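Local coordinates for surface protein SPB1 (Streptococcus agalactiae, PDB 4UZG) that forms the backbone of the group B streptococcus pilus 2b, its subunits probably being joined covalently by sortase into the pilus shaft, at residues G2-G14 and D159-I171. Sequence-based numbering, arbitrary orientation.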
loop_
_atom_site.group_PDB
_atom_site.type_symbol
_atom_site.label_atom_id
_atom_site.label_comp_id
_atom_site.label_asym_id
_atom_site.label_seq_id
_atom_site.Cartn_x
_atom_site.Cartn_y
_atom_site.Cartn_z
ATOM N N GLY A 2 -6.446 9.882 10.528
ATOM C CA GLY A 2 -7.076 9.302 11.698
ATOM C C GLY A 2 -6.112 8.481 12.535
ATOM O O GLY A 2 -4.896 8.687 12.479
ATOM N N GLY A 3 -6.670 7.557 13.317
ATOM C CA GLY A 3 -5.917 6.716 14.247
ATOM C C GLY A 3 -5.267 5.489 13.640
ATOM O O GLY A 3 -4.557 4.778 14.316
ATOM N N LYS A 4 -5.489 5.244 12.362
ATOM C CA LYS A 4 -4.814 4.179 11.642
ATOM C C LYS A 4 -4.135 4.838 10.441
ATOM O O LYS A 4 -4.805 5.491 9.633
ATOM C CB LYS A 4 -5.766 3.076 11.180
ATOM C CG LYS A 4 -5.036 1.867 10.609
ATOM C CD LYS A 4 -5.968 0.755 10.099
ATOM C CE LYS A 4 -5.166 -0.423 9.651
ATOM N NZ LYS A 4 -5.971 -1.508 9.056
ATOM N N THR A 5 -2.818 4.674 10.343
ATOM C CA THR A 5 -2.033 5.310 9.285
ATOM C C THR A 5 -1.058 4.322 8.664
ATOM O O THR A 5 -0.800 3.251 9.226
ATOM C CB THR A 5 -1.238 6.521 9.844
ATOM O OG1 THR A 5 -0.375 6.082 10.892
ATOM C CG2 THR A 5 -2.152 7.605 10.374
ATOM N N VAL A 6 -0.549 4.684 7.487
ATOM C CA VAL A 6 0.515 3.947 6.817
ATOM C C VAL A 6 1.687 4.888 6.579
ATOM O O VAL A 6 1.515 6.116 6.578
ATOM C CB VAL A 6 0.054 3.275 5.508
ATOM C CG1 VAL A 6 -0.954 2.196 5.851
ATOM C CG2 VAL A 6 -0.517 4.279 4.525
ATOM N N ASP A 7 2.863 4.319 6.314
ATOM C CA ASP A 7 4.079 5.088 6.261
ATOM C C ASP A 7 4.341 5.816 4.949
ATOM O O ASP A 7 5.188 6.699 4.930
ATOM C CB ASP A 7 5.302 4.245 6.662
ATOM C CG ASP A 7 5.633 3.110 5.714
ATOM O OD1 ASP A 7 4.750 2.398 5.221
ATOM O OD2 ASP A 7 6.827 2.904 5.502
ATOM N N GLN A 8 3.656 5.459 3.869
ATOM C CA GLN A 8 3.868 6.110 2.571
ATOM C C GLN A 8 2.534 6.440 1.949
ATOM O O GLN A 8 1.550 5.708 2.120
ATOM C CB GLN A 8 4.636 5.199 1.603
ATOM C CG GLN A 8 6.041 4.851 2.101
ATOM C CD GLN A 8 7.029 5.975 1.882
ATOM O OE1 GLN A 8 7.358 6.283 0.761
ATOM N NE2 GLN A 8 7.500 6.597 2.953
ATOM N N LYS A 9 2.503 7.496 1.140
ATOM C CA LYS A 9 1.300 7.883 0.429
ATOM C C LYS A 9 0.897 6.870 -0.647
ATOM O O LYS A 9 -0.285 6.692 -0.929
ATOM C CB LYS A 9 1.484 9.266 -0.203
ATOM C CG LYS A 9 1.630 10.388 0.799
ATOM C CD LYS A 9 1.891 11.735 0.099
ATOM C CE LYS A 9 3.246 11.785 -0.663
ATOM N NZ LYS A 9 4.467 11.771 0.216
ATOM N N THR A 10 1.890 6.241 -1.274
ATOM C CA THR A 10 1.671 5.209 -2.288
ATOM C C THR A 10 2.770 4.181 -2.187
ATOM O O THR A 10 3.827 4.420 -1.582
ATOM C CB THR A 10 1.648 5.777 -3.727
ATOM O OG1 THR A 10 2.929 6.314 -4.036
ATOM C CG2 THR A 10 0.598 6.830 -3.919
ATOM N N TYR A 11 2.530 3.042 -2.824
ATOM C CA TYR A 11 3.427 1.899 -2.818
ATOM C C TYR A 11 3.448 1.257 -4.190
ATOM O O TYR A 11 2.516 1.412 -4.969
ATOM C CB TYR A 11 2.928 0.836 -1.826
ATOM C CG TYR A 11 2.897 1.296 -0.395
ATOM C CD1 TYR A 11 4.006 1.166 0.422
ATOM C CD2 TYR A 11 1.757 1.865 0.149
ATOM C CE1 TYR A 11 3.977 1.607 1.743
ATOM C CE2 TYR A 11 1.716 2.300 1.468
ATOM C CZ TYR A 11 2.823 2.177 2.256
ATOM O OH TYR A 11 2.733 2.623 3.553
ATOM N N SER A 12 4.493 0.496 -4.461
ATOM C CA SER A 12 4.484 -0.480 -5.547
ATOM C C SER A 12 4.088 -1.841 -4.995
ATOM O O SER A 12 4.382 -2.187 -3.848
ATOM C CB SER A 12 5.852 -0.614 -6.216
ATOM O OG SER A 12 6.148 0.527 -6.989
ATOM N N VAL A 13 3.424 -2.635 -5.840
ATOM C CA VAL A 13 3.145 -4.026 -5.525
ATOM C C VAL A 13 4.434 -4.718 -5.088
ATOM O O VAL A 13 5.488 -4.553 -5.708
ATOM C CB VAL A 13 2.453 -4.694 -6.725
ATOM C CG1 VAL A 13 2.450 -6.208 -6.595
ATOM C CG2 VAL A 13 1.028 -4.157 -6.863
ATOM N N GLY A 14 4.349 -5.453 -3.990
ATOM C CA GLY A 14 5.477 -6.114 -3.361
ATOM C C GLY A 14 6.120 -5.345 -2.217
ATOM O O GLY A 14 6.910 -5.923 -1.459
ATOM N N ASP A 159 -16.902 0.788 19.371
ATOM C CA ASP A 159 -15.974 1.699 18.702
ATOM C C ASP A 159 -16.163 1.648 17.151
ATOM O O ASP A 159 -16.121 0.586 16.569
ATOM C CB ASP A 159 -14.521 1.312 18.986
ATOM C CG ASP A 159 -13.541 2.219 18.274
ATOM O OD1 ASP A 159 -13.790 3.435 18.244
ATOM O OD2 ASP A 159 -12.525 1.764 17.700
ATOM N N PRO A 160 -16.358 2.796 16.466
ATOM C CA PRO A 160 -16.633 2.703 15.024
ATOM C C PRO A 160 -15.340 2.446 14.223
ATOM O O PRO A 160 -15.431 2.057 13.077
ATOM C CB PRO A 160 -17.283 4.044 14.691
ATOM C CG PRO A 160 -16.725 4.975 15.756
ATOM C CD PRO A 160 -16.653 4.137 16.999
ATOM N N GLY A 161 -14.178 2.617 14.855
ATOM C CA GLY A 161 -12.922 2.252 14.249
ATOM C C GLY A 161 -12.288 3.291 13.382
ATOM O O GLY A 161 -12.850 4.343 13.084
ATOM N N GLN A 162 -11.094 2.923 12.947
ATOM C CA GLN A 162 -10.201 3.785 12.194
ATOM C C GLN A 162 -9.740 3.010 10.959
ATOM O O GLN A 162 -9.333 1.851 11.069
ATOM C CB GLN A 162 -8.991 4.228 13.039
ATOM C CG GLN A 162 -9.343 4.965 14.329
ATOM C CD GLN A 162 -9.975 6.327 14.108
ATOM O OE1 GLN A 162 -9.518 7.109 13.265
ATOM N NE2 GLN A 162 -11.003 6.638 14.891
ATOM N N LYS A 163 -9.808 3.651 9.800
ATOM C CA LYS A 163 -9.521 2.992 8.542
ATOM C C LYS A 163 -8.371 3.672 7.831
ATOM O O LYS A 163 -8.142 4.877 8.014
ATOM C CB LYS A 163 -10.736 3.090 7.623
ATOM C CG LYS A 163 -11.925 2.300 8.081
ATOM C CD LYS A 163 -13.003 2.220 7.012
ATOM C CE LYS A 163 -13.672 3.518 6.709
ATOM N NZ LYS A 163 -14.919 3.246 5.913
ATOM N N VAL A 164 -7.696 2.920 6.959
ATOM C CA VAL A 164 -6.751 3.523 6.036
ATOM C C VAL A 164 -6.758 2.702 4.753
ATOM O O VAL A 164 -6.966 1.497 4.790
ATOM C CB VAL A 164 -5.331 3.688 6.667
ATOM C CG1 VAL A 164 -4.657 2.343 6.823
ATOM C CG2 VAL A 164 -4.471 4.642 5.856
ATOM N N THR A 165 -6.539 3.383 3.633
ATOM C CA THR A 165 -6.529 2.763 2.309
ATOM C C THR A 165 -5.121 2.817 1.729
ATOM O O THR A 165 -4.556 3.897 1.598
ATOM C CB THR A 165 -7.499 3.517 1.371
ATOM O OG1 THR A 165 -8.818 3.558 1.949
ATOM C CG2 THR A 165 -7.540 2.866 -0.026
ATOM N N VAL A 166 -4.548 1.664 1.409
ATOM C CA VAL A 166 -3.251 1.658 0.733
ATOM C C VAL A 166 -3.473 2.002 -0.739
ATOM O O VAL A 166 -4.513 1.686 -1.321
ATOM C CB VAL A 166 -2.493 0.329 0.863
ATOM C CG1 VAL A 166 -2.131 0.053 2.323
ATOM C CG2 VAL A 166 -3.275 -0.800 0.205
ATOM N N ARG A 167 -2.511 2.701 -1.328
ATOM C CA ARG A 167 -2.674 3.232 -2.680
ATOM C C ARG A 167 -1.513 2.874 -3.587
ATOM O O ARG A 167 -0.358 2.837 -3.142
ATOM C CB ARG A 167 -2.780 4.758 -2.634
ATOM C CG ARG A 167 -3.815 5.354 -1.747
ATOM C CD ARG A 167 -5.082 5.491 -2.419
ATOM N NE ARG A 167 -6.168 5.998 -1.596
ATOM C CZ ARG A 167 -7.415 5.914 -1.986
ATOM N NH1 ARG A 167 -7.695 5.371 -3.150
ATOM N NH2 ARG A 167 -8.385 6.328 -1.211
ATOM N N ASP A 168 -1.822 2.673 -4.862
ATOM C CA ASP A 168 -0.814 2.542 -5.898
ATOM C C ASP A 168 -1.327 3.159 -7.197
ATOM O O ASP A 168 -2.470 3.612 -7.261
ATOM C CB ASP A 168 -0.307 1.091 -6.046
ATOM C CG ASP A 168 -1.307 0.111 -6.598
ATOM O OD1 ASP A 168 -2.333 0.467 -7.176
ATOM O OD2 ASP A 168 -0.982 -1.115 -6.462
ATOM N N GLY A 169 -0.456 3.216 -8.197
ATOM C CA GLY A 169 -0.748 3.866 -9.454
ATOM C C GLY A 169 -0.668 2.941 -10.655
ATOM O O GLY A 169 -0.209 1.799 -10.569
ATOM N N GLN A 170 -1.138 3.468 -11.770
ATOM C CA GLN A 170 -1.191 2.731 -13.022
ATOM C C GLN A 170 -0.803 3.629 -14.190
ATOM O O GLN A 170 -1.240 4.790 -14.242
ATOM C CB GLN A 170 -2.599 2.213 -13.240
ATOM C CG GLN A 170 -2.839 1.481 -14.556
ATOM C CD GLN A 170 -4.249 1.025 -14.629
ATOM O OE1 GLN A 170 -5.136 1.776 -15.080
ATOM N NE2 GLN A 170 -4.496 -0.167 -14.156
ATOM N N ILE A 171 -0.001 3.078 -15.099
ATOM C CA ILE A 171 0.368 3.758 -16.331
ATOM C C ILE A 171 -0.242 2.973 -17.494
ATOM O O ILE A 171 0.049 1.786 -17.676
ATOM C CB ILE A 171 1.893 3.829 -16.502
ATOM C CG1 ILE A 171 2.550 4.567 -15.325
ATOM C CG2 ILE A 171 2.252 4.491 -17.833
ATOM C CD1 ILE A 171 4.078 4.538 -15.336
HETATM O O HOH W 1 -7.545 6.381 10.474
HETATM O O HOH W 2 -0.853 4.239 0.664
#
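The backbone O of Arg-167 accepts the N-H of Tyr-11 at 2.9 Å, nearly in line with its C=O bond. The CA of Thr-10 approaches the same oxygen at 3.2 Å in a CA-H...O contact. At the other end, Gly-3 N donates to Gln-162 OE1 at 2.9 Å. The N-H points straight at the oxygen (176°) but comes from above the amide plane. Gln-162 is bent at chi2, which brings its amide to Gly-3. Between these ends the contact is mainly apolar. Val-164 CG1 lies 3.8 Å from Val-6 CG1 and also touches the aliphatic chain of Lys-4, which crosses it at about a right angle. That lysine is extended, with CG anti to the backbone N (chi1 -172°). Its NZ is covalently linked to Asn-147 CG, an intramolecular isopeptide bond tying strand 4-6 to strand 146-153; in other Gram-positive pilins such bonds stabilise the domain. Strands 4-6 and 162-165 lie side by side, 20° apart, meeting through side chains and a water between Lys-4 N and Lys-163 O. Within their sheet, 4-6 pairs antiparallel with 16-26, and 162-165 with 146-153. Gly-169 opens strand 169-177, which lies between strands 225-231 and 273-279 in the next sheet.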